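Local coordinates for 6-pyruvoyl tetrahydrobiopterin synthase (PDB 3LX3), which belongs to the 6-pyruvoyl tetrahydropterin synthase family of zinc-binding proteins with the T-fold and assembles from six subunits, at residues G42-L47 with C111-E116; Q63-V68 with K155-N160; S132-I137 with V164-S169. All blocks are in the same frame, centred on the assembly; numbering follows the deposited sequence. Where two conformers were deposited one is given.

Contact 1 lies at the surface, where strand 43-44, outermost in the main antiparallel sheet within this chain, meets a hairpin turn through charged groups. Contact 2, partly buried, sits about 48 Å from it, centre to centre, on the other side of the chain's centre; there a single arginine from the end of helix 151-156 grips both carboxylate and carbonyl groups of a loop. Contact 3 is fully buried, with the start of helix 134-149 packed on strand 161-167 by van der Waals contacts and a water bridging the two segments. Contacts 1 and 3 reach the same sheet, whereas contacts 2 and 3 each border a bound 2-amino-1,5-dihydropteridine-4,6-dione.

Contact 1: residues G42-L47 with C111-E116; sequences GFRETL and CEDNSE
Arg44 leans over the turn at 111-116 and holds it chiefly through Asp113, an example of a side-on salt bridge. Its NE donates to Asp113 OD2 at 3.0 Å, and its NH2 reaches that same Asp113 OD2 at 3.3 Å along a more bent path. Both nitrogens therefore converge on one oxygen, which lies in the guanidinium plane although the carboxylate is turned 70° against it. Ser115 sits over one guanidinium face; its OG is 3.0 Å from Arg44 NH2, but the angle is too poor for a hydrogen bond. Lower down the arginine, CG rests 3.8 Å from Cys111 SG, since chi1 of -160° carries it beside the carbonyl carbon and towards the turn. At the other end Gly42 N donates to Glu112 OE2 at 3.0 Å, though this is doubtful because Glu112 has two conformers.

In the second shell, Ser115 grips Asp113 OD1 from one face with OG (2.9 Å) and with its backbone N (3.0 Å), the latter closing an Asx turn. Two donors on each oxygen should fix the carboxylate's rotation. Arg44 NH1 continues to Asp123 of a second subunit, in a further salt bridge. The whole surface contact thus joins strand 43-44, outermost in its sheet within this chain, to a beta hairpin whose type I turn, Cys111 to Asn114, ends in positive phi at Asn114: a turn with a G1 beta bulge.

Contact 2: residues Q63-V68 with K155-N160; sequences QGDGYV and KTRSVN. With XTN (2-amino-1,5-dihydropteridine-4,6-dione), chain C.
Arg157 reaches the loop 63-68 by a folded path: CG stands anti to its carbonyl carbon (chi1 -64°), and further bends at chi2 and chi3 bring the guanidinium round to Asp65. The aspartate's CG is tucked between its own backbone N and carbonyl carbon (chi1 60°), which presents both oxygens to the arginine. The two segments are a helix end and a tight turn: helix 151-156 finishes in a Schellman motif with Ser158 at positive phi, while Gln63 to Gly66 form a type I turn.

The salt bridge is end-on and bidentate, Arg157 NH2 to Asp65 OD1 at 2.9 Å and Arg157 NH1 to Asp65 OD2 also at 2.9 Å, with the planes only 27° apart. Asp65 OD1 accepts in addition from Tyr67 N, an Asx turn that braces the carboxylate. On another edge of the guanidinium, NE donates to Val68 O at 2.9 Å, and NH2 adds weak bonds to Tyr67 O and Val68 O. Side chain and loop backbone are thereby clamped together. Gln63 lies over a guanidinium face, its CG 3.4 Å from Arg157 NH2; its NE2 bonds to Asn61 O, and its OE1 accepts hydrogen bonds from two waters that also donate to Thr156 O, one of them weakly there.

Beyond the polar cluster, Val68 CG1 and Val159 CG2 meet at 4.1 Å, their side chains crossing at about a right angle beside Leu58. The loop also helps form a pocket between subunits: Thr134 and Glu135 of a third subunit hydrogen-bond 2-amino-1,5-dihydropteridine-4,6-dione, which lies over a face of the Tyr67 ring, its C2 3.3 Å from Tyr67 CD1.

Contact 3: residues S132-I137 with V164-S169; sequences SSTEEI and VTVSES. With XTN (2-amino-1,5-dihydropteridine-4,6-dione), chain B.
Thr134 and Ile137, one helical turn apart, pack on Val166, joining the start of helix 134-149 to strand 161-167 in the helix-on-sheet layering of the T-fold. Before the helix, Ser132 O accepts a hydrogen bond from a water 2.7 Å away, and that water also donates to Glu168 OE2. Ser132 OG bonds to His36, which with His48, His50 and Glu168 forms the zinc site, so this residue lies in the metal's second shell. Ser133 is the N-cap, its OG accepting from Glu136 N at 3.2 Å.

Thr134 splits its two branches between protein and ligand. CG2, anti to the backbone N, presses to 3.1 Å from Val166 O, while OG1 lies against Glu168 CG and donates to O4 of 2-amino-1,5-dihydropteridine-4,6-dione. Thr134 N donates to the same O4 at 2.8 Å, almost straight at 175°, which leaves that oxygen held by two donors. Glu135 points its CB away from the strand; bent at chi2, it accepts from ligand N2 through OE2 at 2.8 Å. On the ligand's other ring, N5 makes only a weak bond to Glu168 OE2. Ile137 closes the segment with CG2 4.3 Å from Val166 CG1.

Contact 1: residues G42-L47 with C111-E116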
loop_
_atom_site.group_PDB
_atom_site.type_symbol
_atom_site.label_atom_id
_atom_site.label_comp_id
_atom_site.label_asym_id
_atom_site.label_seq_id
_atom_site.Cartn_x
_atom_site.Cartn_y
_atom_site.Cartn_z
ATOM N N GLY A 42 6.529 -36.774 -4.627
ATOM C CA GLY A 42 6.822 -36.761 -3.203
ATOM C C GLY A 42 6.186 -35.686 -2.335
ATOM O O GLY A 42 6.491 -35.598 -1.150
ATOM N N PHE A 43 5.309 -34.852 -2.904
ATOM C CA PHE A 43 4.720 -33.741 -2.167
ATOM C C PHE A 43 3.294 -33.462 -2.622
ATOM O O PHE A 43 3.037 -33.362 -3.818
ATOM C CB PHE A 43 5.552 -32.477 -2.367
ATOM C CG PHE A 43 5.002 -31.270 -1.650
ATOM C CD1 PHE A 43 5.149 -31.133 -0.279
ATOM C CD2 PHE A 43 4.323 -30.277 -2.350
ATOM C CE1 PHE A 43 4.623 -30.011 0.378
ATOM C CE2 PHE A 43 3.802 -29.171 -1.695
ATOM C CZ PHE A 43 3.954 -29.036 -0.342
ATOM N N ARG A 44 2.392 -33.303 -1.655
ATOM C CA ARG A 44 0.996 -32.941 -1.899
ATOM C C ARG A 44 0.759 -31.943 -0.748
ATOM O O ARG A 44 1.269 -32.119 0.372
ATOM C CB ARG A 44 0.092 -34.185 -1.758
ATOM C CG ARG A 44 -1.344 -34.186 -2.413
ATOM C CD ARG A 44 -2.517 -33.862 -1.445
ATOM N NE ARG A 44 -2.599 -34.709 -0.242
ATOM C CZ ARG A 44 -3.361 -34.422 0.810
ATOM N NH1 ARG A 44 -4.113 -33.322 0.821
ATOM N NH2 ARG A 44 -3.373 -35.220 1.865
ATOM N N GLU A 45 0.055 -30.877 -1.016
ATOM C CA GLU A 45 -0.439 -30.050 0.090
ATOM C C GLU A 45 -1.934 -30.052 0.130
ATOM O O GLU A 45 -2.583 -30.544 -0.798
ATOM C CB GLU A 45 0.075 -28.656 -0.045
ATOM C CG GLU A 45 -0.530 -27.911 -1.124
ATOM C CD GLU A 45 0.110 -26.543 -1.349
ATOM O OE1 GLU A 45 0.804 -26.014 -0.452
ATOM O OE2 GLU A 45 -0.141 -25.975 -2.415
ATOM N N THR A 46 -2.463 -29.512 1.221
ATOM C CA THR A 46 -3.900 -29.442 1.440
ATOM C C THR A 46 -4.537 -28.415 0.547
ATOM O O THR A 46 -3.921 -27.396 0.161
ATOM C CB THR A 46 -4.226 -29.196 2.902
ATOM O OG1 THR A 46 -3.531 -28.053 3.383
ATOM C CG2 THR A 46 -3.857 -30.415 3.768
ATOM N N LEU A 47 -5.809 -28.642 0.228
ATOM C CA LEU A 47 -6.633 -27.678 -0.494
ATOM C C LEU A 47 -6.724 -26.342 0.213
ATOM O O LEU A 47 -7.007 -26.272 1.402
ATOM C CB LEU A 47 -8.054 -28.261 -0.661
ATOM C CG LEU A 47 -9.074 -27.398 -1.396
ATOM C CD1 LEU A 47 -8.721 -27.258 -2.848
ATOM C CD2 LEU A 47 -10.467 -28.051 -1.256
ATOM N N CYS A 111 -4.713 -38.622 -5.490
ATOM C CA CYS A 111 -3.304 -38.235 -5.326
ATOM C C CYS A 111 -2.412 -39.468 -5.099
ATOM O O CYS A 111 -2.916 -40.572 -4.864
ATOM C CB CYS A 111 -3.155 -37.309 -4.151
ATOM S SG CYS A 111 -4.159 -35.787 -4.411
ATOM N N GLU A 112 -1.101 -39.266 -5.144
ATOM C CA GLU A 112 -0.102 -40.313 -4.911
ATOM C C GLU A 112 -0.247 -40.961 -3.540
ATOM O O GLU A 112 0.072 -42.139 -3.361
ATOM C CB GLU A 112 1.332 -39.740 -4.932
ATOM C CG GLU A 112 1.889 -39.178 -6.224
ATOM C CD GLU A 112 3.419 -38.894 -6.093
ATOM O OE1 GLU A 112 4.175 -39.508 -6.872
ATOM O OE2 GLU A 112 3.857 -38.119 -5.194
ATOM N N ASP A 113 -0.679 -40.164 -2.546
ATOM C CA ASP A 113 -0.861 -40.638 -1.172
ATOM C C ASP A 113 -2.282 -41.235 -0.968
ATOM O O ASP A 113 -2.709 -41.497 0.174
ATOM C CB ASP A 113 -0.539 -39.519 -0.167
ATOM C CG ASP A 113 -1.515 -38.346 -0.241
ATOM O OD1 ASP A 113 -2.474 -38.422 -1.037
ATOM O OD2 ASP A 113 -1.300 -37.348 0.491
ATOM N N ASN A 114 -2.985 -41.430 -2.091
ATOM C CA ASN A 114 -4.357 -41.968 -2.179
ATOM C C ASN A 114 -5.450 -41.041 -1.658
ATOM O O ASN A 114 -6.619 -41.450 -1.655
ATOM C CB ASN A 114 -4.462 -43.403 -1.616
ATOM C CG ASN A 114 -3.986 -44.435 -2.646
ATOM O OD1 ASN A 114 -2.900 -44.988 -2.530
ATOM N ND2 ASN A 114 -4.784 -44.628 -3.703
ATOM N N SER A 115 -5.100 -39.780 -1.354
ATOM C CA SER A 115 -6.107 -38.754 -1.000
ATOM C C SER A 115 -7.020 -38.564 -2.196
ATOM O O SER A 115 -6.556 -38.605 -3.325
ATOM C CB SER A 115 -5.454 -37.433 -0.681
ATOM O OG SER A 115 -4.734 -37.540 0.550
ATOM N N GLU A 116 -8.293 -38.334 -1.941
ATOM C CA GLU A 116 -9.302 -38.173 -2.991
ATOM C C GLU A 116 -10.068 -36.873 -2.787
ATOM O O GLU A 116 -10.475 -36.519 -1.657
ATOM C CB GLU A 116 -10.304 -39.344 -3.004
ATOM C CG GLU A 116 -9.760 -40.700 -3.476
ATOM C CD GLU A 116 -10.875 -41.770 -3.523
ATOM O OE1 GLU A 116 -12.051 -41.415 -3.339
ATOM O OE2 GLU A 116 -10.550 -42.945 -3.772
#

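Contact 2: residues Q63-V68 with K155-N160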
loop_
_atom_site.group_PDB
_atom_site.type_symbol
_atom_site.label_atom_id
_atom_site.label_comp_id
_atom_site.label_asym_id
_atom_site.label_seq_id
_atom_site.Cartn_x
_atom_site.Cartn_y
_atom_site.Cartn_z
ATOM N N GLN A 63 4.071 5.743 -30.250
ATOM C CA GLN A 63 3.521 5.953 -31.595
ATOM C C GLN A 63 3.087 7.405 -31.806
ATOM O O GLN A 63 3.128 8.221 -30.875
ATOM C CB GLN A 63 2.341 5.019 -31.813
ATOM C CG GLN A 63 2.723 3.561 -31.669
ATOM C CD GLN A 63 3.771 3.143 -32.695
ATOM O OE1 GLN A 63 3.504 3.120 -33.895
ATOM N NE2 GLN A 63 4.984 2.917 -32.236
ATOM N N GLY A 64 2.693 7.716 -33.036
ATOM C CA GLY A 64 2.307 9.080 -33.385
ATOM C C GLY A 64 1.114 9.614 -32.606
ATOM O O GLY A 64 0.899 10.833 -32.545
ATOM N N ASP A 65 0.296 8.706 -32.063
ATOM C CA ASP A 65 -0.860 9.110 -31.272
ATOM C C ASP A 65 -0.534 9.425 -29.791
ATOM O O ASP A 65 -1.390 9.902 -29.046
ATOM C CB ASP A 65 -2.043 8.127 -31.368
ATOM C CG ASP A 65 -1.730 6.732 -30.908
ATOM O OD1 ASP A 65 -0.686 6.518 -30.272
ATOM O OD2 ASP A 65 -2.569 5.826 -31.188
ATOM N N GLY A 66 0.733 9.241 -29.412
ATOM C CA GLY A 66 1.203 9.521 -28.062
ATOM C C GLY A 66 1.291 8.356 -27.080
ATOM O O GLY A 66 1.757 8.515 -25.965
ATOM N N TYR A 67 0.833 7.195 -27.532
ATOM C CA TYR A 67 0.859 5.978 -26.754
ATOM C C TYR A 67 1.776 4.927 -27.345
ATOM O O TYR A 67 1.923 4.878 -28.573
ATOM C CB TYR A 67 -0.527 5.319 -26.748
ATOM C CG TYR A 67 -1.700 6.094 -26.150
ATOM C CD1 TYR A 67 -1.545 7.169 -25.291
ATOM C CD2 TYR A 67 -2.988 5.735 -26.519
ATOM C CE1 TYR A 67 -2.652 7.819 -24.772
ATOM C CE2 TYR A 67 -4.092 6.372 -25.993
ATOM C CZ TYR A 67 -3.919 7.395 -25.123
ATOM O OH TYR A 67 -5.036 8.005 -24.610
ATOM N N VAL A 68 2.348 4.062 -26.496
ATOM C CA VAL A 68 2.879 2.800 -27.023
ATOM C C VAL A 68 1.680 1.989 -27.535
ATOM O O VAL A 68 1.616 1.598 -28.715
ATOM C CB VAL A 68 3.711 2.008 -26.036
ATOM C CG1 VAL A 68 4.165 0.679 -26.725
ATOM C CG2 VAL A 68 4.945 2.846 -25.621
ATOM N N LYS A 155 2.232 -6.116 -32.712
ATOM C CA LYS A 155 3.294 -5.723 -33.619
ATOM C C LYS A 155 2.997 -4.433 -34.402
ATOM O O LYS A 155 3.917 -3.638 -34.654
ATOM C CB LYS A 155 3.700 -6.894 -34.505
ATOM C CG LYS A 155 4.322 -8.020 -33.654
ATOM C CD LYS A 155 5.056 -9.089 -34.443
ATOM C CE LYS A 155 6.372 -8.583 -35.028
ATOM N NZ LYS A 155 7.414 -8.192 -34.043
ATOM N N THR A 156 1.731 -4.182 -34.746
ATOM C CA THR A 156 1.364 -2.895 -35.367
ATOM C C THR A 156 1.696 -1.710 -34.463
ATOM O O THR A 156 1.950 -0.593 -34.932
ATOM C CB THR A 156 -0.151 -2.792 -35.804
ATOM O OG1 THR A 156 -1.037 -2.674 -34.671
ATOM C CG2 THR A 156 -0.556 -3.934 -36.705
ATOM N N ARG A 157 1.630 -1.938 -33.153
ATOM C CA ARG A 157 1.929 -0.890 -32.158
ATOM C C ARG A 157 3.412 -0.784 -31.778
ATOM O O ARG A 157 3.795 0.051 -30.993
ATOM C CB ARG A 157 1.103 -1.119 -30.887
ATOM C CG ARG A 157 -0.415 -1.007 -31.107
ATOM C CD ARG A 157 -0.861 0.377 -31.604
ATOM N NE ARG A 157 -0.392 1.459 -30.758
ATOM C CZ ARG A 157 -0.817 2.728 -30.861
ATOM N NH1 ARG A 157 -1.767 3.073 -31.741
ATOM N NH2 ARG A 157 -0.326 3.647 -30.077
ATOM N N SER A 158 4.232 -1.659 -32.371
ATOM C CA SER A 158 5.688 -1.733 -32.148
ATOM C C SER A 158 6.097 -2.471 -30.878
ATOM O O SER A 158 7.263 -2.442 -30.487
ATOM C CB SER A 158 6.391 -0.383 -32.218
ATOM O OG SER A 158 6.317 0.353 -31.044
ATOM N N VAL A 159 5.150 -3.129 -30.216
ATOM C CA VAL A 159 5.451 -3.829 -28.978
ATOM C C VAL A 159 6.397 -4.985 -29.285
ATOM O O VAL A 159 6.147 -5.748 -30.205
ATOM C CB VAL A 159 4.175 -4.331 -28.291
ATOM C CG1 VAL A 159 4.512 -5.187 -27.040
ATOM C CG2 VAL A 159 3.334 -3.131 -27.855
ATOM N N ASN A 160 7.501 -5.065 -28.543
ATOM C CA ASN A 160 8.454 -6.165 -28.714
ATOM C C ASN A 160 8.772 -7.001 -27.468
ATOM O O ASN A 160 9.654 -7.864 -27.487
ATOM C CB ASN A 160 9.737 -5.710 -29.380
ATOM C CG ASN A 160 10.595 -4.840 -28.511
ATOM O OD1 ASN A 160 10.289 -4.549 -27.381
ATOM N ND2 ASN A 160 11.750 -4.478 -29.048
HETATM N N1 XTN C . -2.817 4.854 -22.776
HETATM C C2 XTN C . -1.500 5.139 -22.721
HETATM N N2 XTN C . -0.593 4.308 -23.268
HETATM N N3 XTN C . -1.050 6.350 -22.136
HETATM C C4 XTN C . -1.897 7.212 -21.552
HETATM O O4 XTN C . -1.432 8.247 -21.015
HETATM N N5 XTN C . -4.191 7.692 -21.032
HETATM C C6 XTN C . -5.516 7.366 -21.106
HETATM O O6 XTN C . -6.355 8.120 -20.606
HETATM C C7 XTN C . -5.919 6.171 -21.777
HETATM N N8 XTN C . -4.976 5.387 -22.303
HETATM C C4A XTN C . -3.252 6.871 -21.588
HETATM C C8A XTN C . -3.681 5.700 -22.209
HETATM O O HOH W 1 0.720 2.333 -34.316
HETATM O O HOH W 2 4.626 1.289 -35.589
#

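Contact 3: residues S132-I137 with V164-S169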
loop_
_atom_site.group_PDB
_atom_site.type_symbol
_atom_site.label_atom_id
_atom_site.label_comp_id
_atom_site.label_asym_id
_atom_site.label_seq_id
_atom_site.Cartn_x
_atom_site.Cartn_y
_atom_site.Cartn_z
ATOM N N SER A 132 -0.164 -26.337 -10.393
ATOM C CA SER A 132 -0.720 -25.018 -10.156
ATOM C C SER A 132 0.215 -24.086 -9.359
ATOM O O SER A 132 -0.184 -23.453 -8.359
ATOM C CB SER A 132 -2.113 -25.127 -9.526
ATOM O OG SER A 132 -2.055 -25.858 -8.314
ATOM N N SER A 133 1.464 -24.024 -9.835
ATOM C CA SER A 133 2.424 -23.100 -9.253
ATOM C C SER A 133 2.247 -21.730 -9.857
ATOM O O SER A 133 1.716 -21.530 -10.961
ATOM C CB SER A 133 3.841 -23.593 -9.484
ATOM O OG SER A 133 4.182 -23.621 -10.881
ATOM N N THR A 134 2.766 -20.755 -9.113
ATOM C CA THR A 134 2.730 -19.397 -9.570
ATOM C C THR A 134 3.407 -19.198 -10.920
ATOM O O THR A 134 2.898 -18.511 -11.786
ATOM C CB THR A 134 3.356 -18.527 -8.458
ATOM O OG1 THR A 134 2.747 -18.842 -7.191
ATOM C CG2 THR A 134 3.143 -17.050 -8.743
ATOM N N GLU A 135 4.548 -19.863 -11.093
ATOM C CA GLU A 135 5.331 -19.845 -12.317
ATOM C C GLU A 135 4.546 -20.382 -13.511
ATOM O O GLU A 135 4.489 -19.734 -14.553
ATOM C CB GLU A 135 6.591 -20.674 -12.152
ATOM C CG GLU A 135 7.657 -20.156 -11.203
ATOM C CD GLU A 135 7.557 -20.694 -9.761
ATOM O OE1 GLU A 135 6.418 -20.805 -9.234
ATOM O OE2 GLU A 135 8.645 -20.931 -9.188
ATOM N N GLU A 136 3.945 -21.558 -13.371
ATOM C CA GLU A 136 3.235 -22.145 -14.497
ATOM C C GLU A 136 1.918 -21.419 -14.795
ATOM O O GLU A 136 1.547 -21.311 -15.965
ATOM C CB GLU A 136 3.002 -23.627 -14.254
ATOM C CG GLU A 136 4.318 -24.429 -14.349
ATOM C CD GLU A 136 4.094 -25.927 -14.207
ATOM O OE1 GLU A 136 3.169 -26.482 -14.841
ATOM O OE2 GLU A 136 4.935 -26.554 -13.582
ATOM N N ILE A 137 1.260 -20.923 -13.759
ATOM C CA ILE A 137 0.087 -20.081 -13.960
ATOM C C ILE A 137 0.481 -18.820 -14.726
ATOM O O ILE A 137 -0.204 -18.395 -15.664
ATOM C CB ILE A 137 -0.617 -19.760 -12.634
ATOM C CG1 ILE A 137 -1.243 -21.027 -12.089
ATOM C CG2 ILE A 137 -1.701 -18.671 -12.776
ATOM C CD1 ILE A 137 -1.689 -20.894 -10.624
ATOM N N VAL A 164 4.391 -10.852 -17.725
ATOM C CA VAL A 164 3.376 -11.024 -16.713
ATOM C C VAL A 164 3.988 -11.372 -15.365
ATOM O O VAL A 164 4.915 -12.190 -15.279
ATOM C CB VAL A 164 2.390 -12.161 -17.145
ATOM C CG1 VAL A 164 1.635 -12.778 -16.014
ATOM C CG2 VAL A 164 1.444 -11.633 -18.264
ATOM N N THR A 165 3.457 -10.735 -14.319
ATOM C CA THR A 165 3.748 -11.073 -12.931
ATOM C C THR A 165 2.463 -11.595 -12.324
ATOM O O THR A 165 1.434 -10.949 -12.391
ATOM C CB THR A 165 4.293 -9.869 -12.148
ATOM O OG1 THR A 165 5.507 -9.423 -12.787
ATOM C CG2 THR A 165 4.563 -10.270 -10.707
ATOM N N VAL A 166 2.534 -12.786 -11.731
ATOM C CA VAL A 166 1.413 -13.370 -10.964
ATOM C C VAL A 166 1.874 -13.527 -9.527
ATOM O O VAL A 166 2.991 -13.970 -9.221
ATOM C CB VAL A 166 0.999 -14.731 -11.536
ATOM C CG1 VAL A 166 -0.069 -15.391 -10.599
ATOM C CG2 VAL A 166 0.479 -14.602 -12.957
ATOM N N SER A 167 0.998 -13.152 -8.604
ATOM C CA SER A 167 1.239 -13.448 -7.185
ATOM C C SER A 167 0.145 -14.312 -6.599
ATOM O O SER A 167 -1.025 -14.069 -6.892
ATOM C CB SER A 167 1.375 -12.159 -6.436
ATOM O OG SER A 167 0.224 -11.387 -6.403
ATOM N N GLU A 168 0.494 -15.337 -5.803
ATOM C CA GLU A 168 -0.452 -16.064 -4.994
ATOM C C GLU A 168 -0.865 -15.148 -3.850
ATOM O O GLU A 168 -1.993 -15.157 -3.459
ATOM C CB GLU A 168 0.164 -17.295 -4.284
ATOM C CG GLU A 168 0.136 -18.644 -4.947
ATOM C CD GLU A 168 0.771 -19.705 -4.019
ATOM O OE1 GLU A 168 1.350 -19.300 -2.982
ATOM O OE2 GLU A 168 0.652 -20.922 -4.276
ATOM N N SER A 169 0.095 -14.423 -3.303
ATOM C CA SER A 169 -0.127 -13.479 -2.201
ATOM C C SER A 169 0.890 -12.385 -2.484
ATOM O O SER A 169 1.868 -12.634 -3.211
ATOM C CB SER A 169 0.083 -14.179 -0.869
ATOM O OG SER A 169 1.443 -14.422 -0.642
HETATM N N1 XTN B . 7.300 -21.837 -4.486
HETATM C C2 XTN B . 7.291 -21.412 -5.766
HETATM N N2 XTN B . 8.443 -21.162 -6.417
HETATM N N3 XTN B . 6.067 -21.278 -6.470
HETATM C C4 XTN B . 4.882 -21.488 -5.876
HETATM O O4 XTN B . 3.832 -21.313 -6.541
HETATM N N5 XTN B . 3.767 -22.137 -3.851
HETATM C C6 XTN B . 3.819 -22.563 -2.554
HETATM O O6 XTN B . 2.770 -22.792 -1.948
HETATM C C7 XTN B . 5.083 -22.756 -1.918
HETATM N N8 XTN B . 6.193 -22.496 -2.613
HETATM C C4A XTN B . 4.921 -21.887 -4.537
HETATM C C8A XTN B . 6.135 -22.060 -3.874
HETATM O O HOH W 3 -0.148 -21.008 -7.124
#